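PDB 3T69: probable 2-dehydro-3-deoxygalactonokinase DgoK1 from Sinorhizobium meliloti, which probably phosphorylates 2-dehydro-3-deoxy-D-galactonate with ATP, giving the 6-phospho sugar acid in the DeLey-Doudoroff route of galactose breakdown. Local coordinates for residues Val146-Leu158 with Glu164-Asp176. Numbering follows the deposited sequence.
Sequences VCMPGTHSKWVRL and EGFSTFMTGELFD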
# COMPACT_ATOMS: atom_id res chain seq x y z
N VAL B 146 19.23 4.68 -14.41
CA VAL B 146 18.18 5.62 -14.70
C VAL B 146 16.93 5.31 -13.88
O VAL B 146 16.46 4.17 -13.86
CB VAL B 146 17.80 5.50 -16.19
CG1 VAL B 146 16.82 6.56 -16.61
CG2 VAL B 146 19.08 5.52 -17.09
N CYS B 147 16.38 6.34 -13.25
CA CYS B 147 15.17 6.22 -12.45
C CYS B 147 14.08 6.85 -13.22
O CYS B 147 14.20 8.00 -13.60
CB CYS B 147 15.34 6.93 -11.09
SG CYS B 147 13.83 7.46 -10.18
N MET B 148 12.98 6.11 -13.42
CA MET B 148 11.87 6.63 -14.22
C MET B 148 10.55 6.63 -13.45
O MET B 148 9.75 5.76 -13.64
CB MET B 148 11.75 5.84 -15.56
CG MET B 148 13.13 5.53 -16.24
SD MET B 148 13.20 4.47 -17.69
CE MET B 148 12.01 5.40 -18.62
N PRO B 149 10.31 7.65 -12.59
CA PRO B 149 9.14 7.74 -11.70
C PRO B 149 7.86 7.70 -12.47
O PRO B 149 7.94 7.77 -13.67
CB PRO B 149 9.30 9.14 -11.10
CG PRO B 149 10.11 9.90 -12.12
CD PRO B 149 11.12 8.88 -12.52
N GLY B 150 6.71 7.63 -11.78
CA GLY B 150 5.32 7.56 -12.34
C GLY B 150 4.42 6.63 -11.48
O GLY B 150 4.81 6.20 -10.43
N THR B 151 3.20 6.33 -11.93
CA THR B 151 2.41 5.27 -11.28
C THR B 151 3.27 4.06 -10.86
O THR B 151 3.15 3.59 -9.74
CB THR B 151 1.37 4.71 -12.23
OG1 THR B 151 0.58 5.79 -12.73
CG2 THR B 151 0.47 3.79 -11.50
N HIS B 152 4.08 3.56 -11.79
CA HIS B 152 5.03 2.49 -11.52
C HIS B 152 6.44 3.05 -11.80
O HIS B 152 6.73 3.53 -12.87
CB HIS B 152 4.80 1.25 -12.41
CG HIS B 152 3.46 0.57 -12.22
ND1 HIS B 152 2.92 -0.26 -13.18
CD2 HIS B 152 2.59 0.58 -11.19
CE1 HIS B 152 1.75 -0.73 -12.75
NE2 HIS B 152 1.52 -0.22 -11.55
N SER B 153 7.34 2.99 -10.83
CA SER B 153 8.56 3.73 -11.04
C SER B 153 9.65 2.78 -11.49
O SER B 153 9.92 1.79 -10.85
CB SER B 153 8.92 4.50 -9.76
OG SER B 153 10.26 4.95 -9.85
N LYS B 154 10.28 3.04 -12.61
CA LYS B 154 11.26 2.08 -13.07
C LYS B 154 12.71 2.46 -12.71
O LYS B 154 13.09 3.63 -12.82
CB LYS B 154 11.05 1.85 -14.57
CG LYS B 154 10.24 0.59 -14.86
CD LYS B 154 8.74 0.73 -14.91
CE LYS B 154 8.23 -0.61 -14.50
NZ LYS B 154 6.85 -0.98 -14.86
N TRP B 155 13.51 1.49 -12.26
CA TRP B 155 14.95 1.73 -12.05
C TRP B 155 15.76 0.81 -12.98
O TRP B 155 15.70 -0.40 -12.84
CB TRP B 155 15.35 1.53 -10.59
CG TRP B 155 14.95 2.75 -9.70
CD1 TRP B 155 13.68 3.18 -9.42
CD2 TRP B 155 15.83 3.65 -9.02
NE1 TRP B 155 13.71 4.29 -8.61
CE2 TRP B 155 15.02 4.59 -8.35
CE3 TRP B 155 17.22 3.76 -8.93
CZ2 TRP B 155 15.56 5.64 -7.59
CZ3 TRP B 155 17.76 4.79 -8.19
CH2 TRP B 155 16.93 5.72 -7.51
N VAL B 156 16.50 1.40 -13.92
CA VAL B 156 17.07 0.64 -15.05
C VAL B 156 18.63 0.68 -15.14
O VAL B 156 19.22 1.75 -15.11
CB VAL B 156 16.45 1.16 -16.35
CG1 VAL B 156 16.82 0.28 -17.54
CG2 VAL B 156 14.96 1.27 -16.20
N ARG B 157 19.27 -0.47 -15.22
CA ARG B 157 20.69 -0.50 -15.46
C ARG B 157 20.89 -0.50 -16.98
O ARG B 157 20.64 -1.52 -17.66
CB ARG B 157 21.41 -1.71 -14.79
CG ARG B 157 20.70 -2.38 -13.55
CD ARG B 157 21.55 -3.42 -12.71
NE ARG B 157 22.59 -4.18 -13.43
CZ ARG B 157 22.52 -5.46 -13.83
NH1 ARG B 157 21.41 -6.19 -13.62
NH2 ARG B 157 23.55 -6.02 -14.47
N LEU B 158 21.36 0.64 -17.50
CA LEU B 158 21.61 0.88 -18.94
C LEU B 158 23.11 0.86 -19.30
O LEU B 158 23.92 1.44 -18.60
CB LEU B 158 21.00 2.22 -19.32
CG LEU B 158 21.03 2.65 -20.78
CD1 LEU B 158 20.56 1.50 -21.73
CD2 LEU B 158 20.18 3.89 -20.96
N GLU B 164 20.26 -3.90 -19.11
CA GLU B 164 20.84 -5.08 -18.49
C GLU B 164 19.84 -5.77 -17.57
O GLU B 164 19.83 -7.00 -17.45
CB GLU B 164 22.13 -4.74 -17.71
CG GLU B 164 23.39 -4.55 -18.57
CD GLU B 164 23.80 -5.84 -19.28
OE1 GLU B 164 23.88 -6.89 -18.58
OE2 GLU B 164 24.02 -5.82 -20.53
N GLY B 165 19.00 -4.95 -16.94
CA GLY B 165 18.01 -5.39 -15.97
C GLY B 165 17.27 -4.16 -15.49
O GLY B 165 17.65 -3.00 -15.80
N PHE B 166 16.19 -4.40 -14.74
CA PHE B 166 15.47 -3.32 -14.11
C PHE B 166 14.55 -3.74 -12.96
O PHE B 166 14.34 -4.94 -12.75
CB PHE B 166 14.69 -2.59 -15.17
CG PHE B 166 13.65 -3.41 -15.82
CD1 PHE B 166 13.98 -4.30 -16.86
CD2 PHE B 166 12.31 -3.27 -15.46
CE1 PHE B 166 12.98 -5.04 -17.51
CE2 PHE B 166 11.30 -4.01 -16.09
CZ PHE B 166 11.63 -4.90 -17.13
N SER B 167 14.00 -2.76 -12.25
CA SER B 167 13.16 -2.97 -11.09
C SER B 167 11.97 -2.00 -11.01
O SER B 167 12.17 -0.78 -10.93
CB SER B 167 14.00 -2.75 -9.84
OG SER B 167 14.90 -3.83 -9.61
N THR B 168 10.74 -2.50 -11.02
CA THR B 168 9.59 -1.65 -10.75
C THR B 168 9.42 -1.47 -9.26
O THR B 168 9.79 -2.36 -8.45
CB THR B 168 8.37 -2.29 -11.27
OG1 THR B 168 8.61 -2.63 -12.64
CG2 THR B 168 7.14 -1.36 -11.19
N PHE B 169 8.88 -0.31 -8.88
CA PHE B 169 8.43 -0.02 -7.54
C PHE B 169 7.11 0.64 -7.77
O PHE B 169 7.02 1.55 -8.59
CB PHE B 169 9.39 0.93 -6.86
CG PHE B 169 10.69 0.28 -6.42
CD1 PHE B 169 10.81 -0.28 -5.17
CD2 PHE B 169 11.80 0.25 -7.26
CE1 PHE B 169 12.00 -0.87 -4.75
CE2 PHE B 169 12.98 -0.33 -6.86
CZ PHE B 169 13.07 -0.89 -5.58
N MET B 170 6.07 0.20 -7.09
CA MET B 170 4.72 0.65 -7.46
C MET B 170 4.28 1.85 -6.64
O MET B 170 3.10 1.97 -6.25
CB MET B 170 3.69 -0.50 -7.50
CG MET B 170 3.59 -1.46 -6.28
SD MET B 170 2.40 -2.82 -6.57
CE MET B 170 0.86 -1.94 -6.49
N THR B 171 5.22 2.78 -6.43
CA THR B 171 5.03 3.88 -5.48
C THR B 171 3.88 4.79 -5.87
O THR B 171 3.06 5.14 -5.05
CB THR B 171 6.37 4.66 -5.18
OG1 THR B 171 6.81 5.27 -6.35
CG2 THR B 171 7.52 3.70 -4.77
N GLY B 172 3.77 5.17 -7.13
CA GLY B 172 2.65 6.02 -7.50
C GLY B 172 1.26 5.45 -7.29
O GLY B 172 0.38 6.13 -6.82
N GLU B 173 1.05 4.20 -7.70
CA GLU B 173 -0.23 3.50 -7.53
C GLU B 173 -0.55 3.26 -6.04
O GLU B 173 -1.73 3.33 -5.62
CB GLU B 173 -0.25 2.17 -8.32
CG GLU B 173 -1.62 1.51 -8.44
CD GLU B 173 -1.65 0.27 -9.35
OE1 GLU B 173 -0.56 -0.33 -9.61
OE2 GLU B 173 -2.77 -0.12 -9.79
N LEU B 174 0.49 2.98 -5.25
CA LEU B 174 0.33 2.91 -3.81
C LEU B 174 -0.05 4.26 -3.25
O LEU B 174 -0.96 4.35 -2.44
CB LEU B 174 1.58 2.35 -3.11
CG LEU B 174 1.89 0.86 -3.35
CD1 LEU B 174 3.18 0.40 -2.71
CD2 LEU B 174 0.71 -0.05 -2.92
N PHE B 175 0.60 5.33 -3.69
CA PHE B 175 0.21 6.64 -3.17
C PHE B 175 -1.27 6.88 -3.41
O PHE B 175 -2.01 7.17 -2.47
CB PHE B 175 1.08 7.79 -3.72
CG PHE B 175 0.63 9.15 -3.25
CD1 PHE B 175 -0.34 9.87 -3.97
CD2 PHE B 175 1.14 9.69 -2.08
CE1 PHE B 175 -0.78 11.13 -3.53
CE2 PHE B 175 0.73 10.94 -1.63
CZ PHE B 175 -0.25 11.66 -2.35
N ASP B 176 -1.71 6.67 -4.65
CA ASP B 176 -3.12 6.86 -4.99
C ASP B 176 -4.07 6.00 -4.21
O ASP B 176 -5.06 6.52 -3.65
CB ASP B 176 -3.37 6.81 -6.50
CG ASP B 176 -2.92 8.11 -7.17
OD1 ASP B 176 -1.82 8.13 -7.79
OD2 ASP B 176 -3.61 9.15 -7.00
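Trp155 turns the face of its five-membered ring to the edge of Phe169 in an offset edge-to-face pair, centroids 5.7 Å apart and planes at 77°, and Cys147 CB sits over the centre of the opposite face of the indole. At the His152 ring, Glu173 OE1 lies at the edge, in plane; Glu164 CB lies over one face of the Arg157 guanidinium, toward its rim. Trp155, Phe169, Arg157 and Glu164 belong to an antiparallel β-hairpin, 153-159 with 162-169, within a mixed sheet of the ASKHA-type kinase fold; His152 and Glu173 lie where it passes into the preceding turn and the following helix. At the end next to the helix, Ser153 N bonds to Phe169 O (2.7 Å) and Phe169 N to Ser153 O (3.1 Å); Trp155 and Ser167, further along, do the same. Tryptophan suits its place because its flat indole serves both neighbours while NE1 bonds to Glu248, which also takes Ser153 OG and Thr171 OG1. On the other face of the sheet, β-branched Val156 sets one methyl, CG2, against Phe166 CB at 4.0 Å.

Beyond the strands, Met170 occupies the N-cap position of helix 171-181, and Glu173 N donates to Thr151 O in the carbonyl plane, on a lone pair, tying turn to helix. His152 CG stands anti to its carbonyl carbon (chi1 -63°), which carries the imidazole alongside Glu173. Its in-plane N-H suits a carboxylate: NE2 donates to Glu173 OE1 over 2.8 Å, nearly straight at 162°, arriving from above the carboxylate plane. A phenylalanine replacing His152 would probably leave OE1 without this donor and the carboxylate freer to turn. The second subunit's Phe220 ring also meets the imidazole, and its Ile183 N bonds to Glu173 OE2.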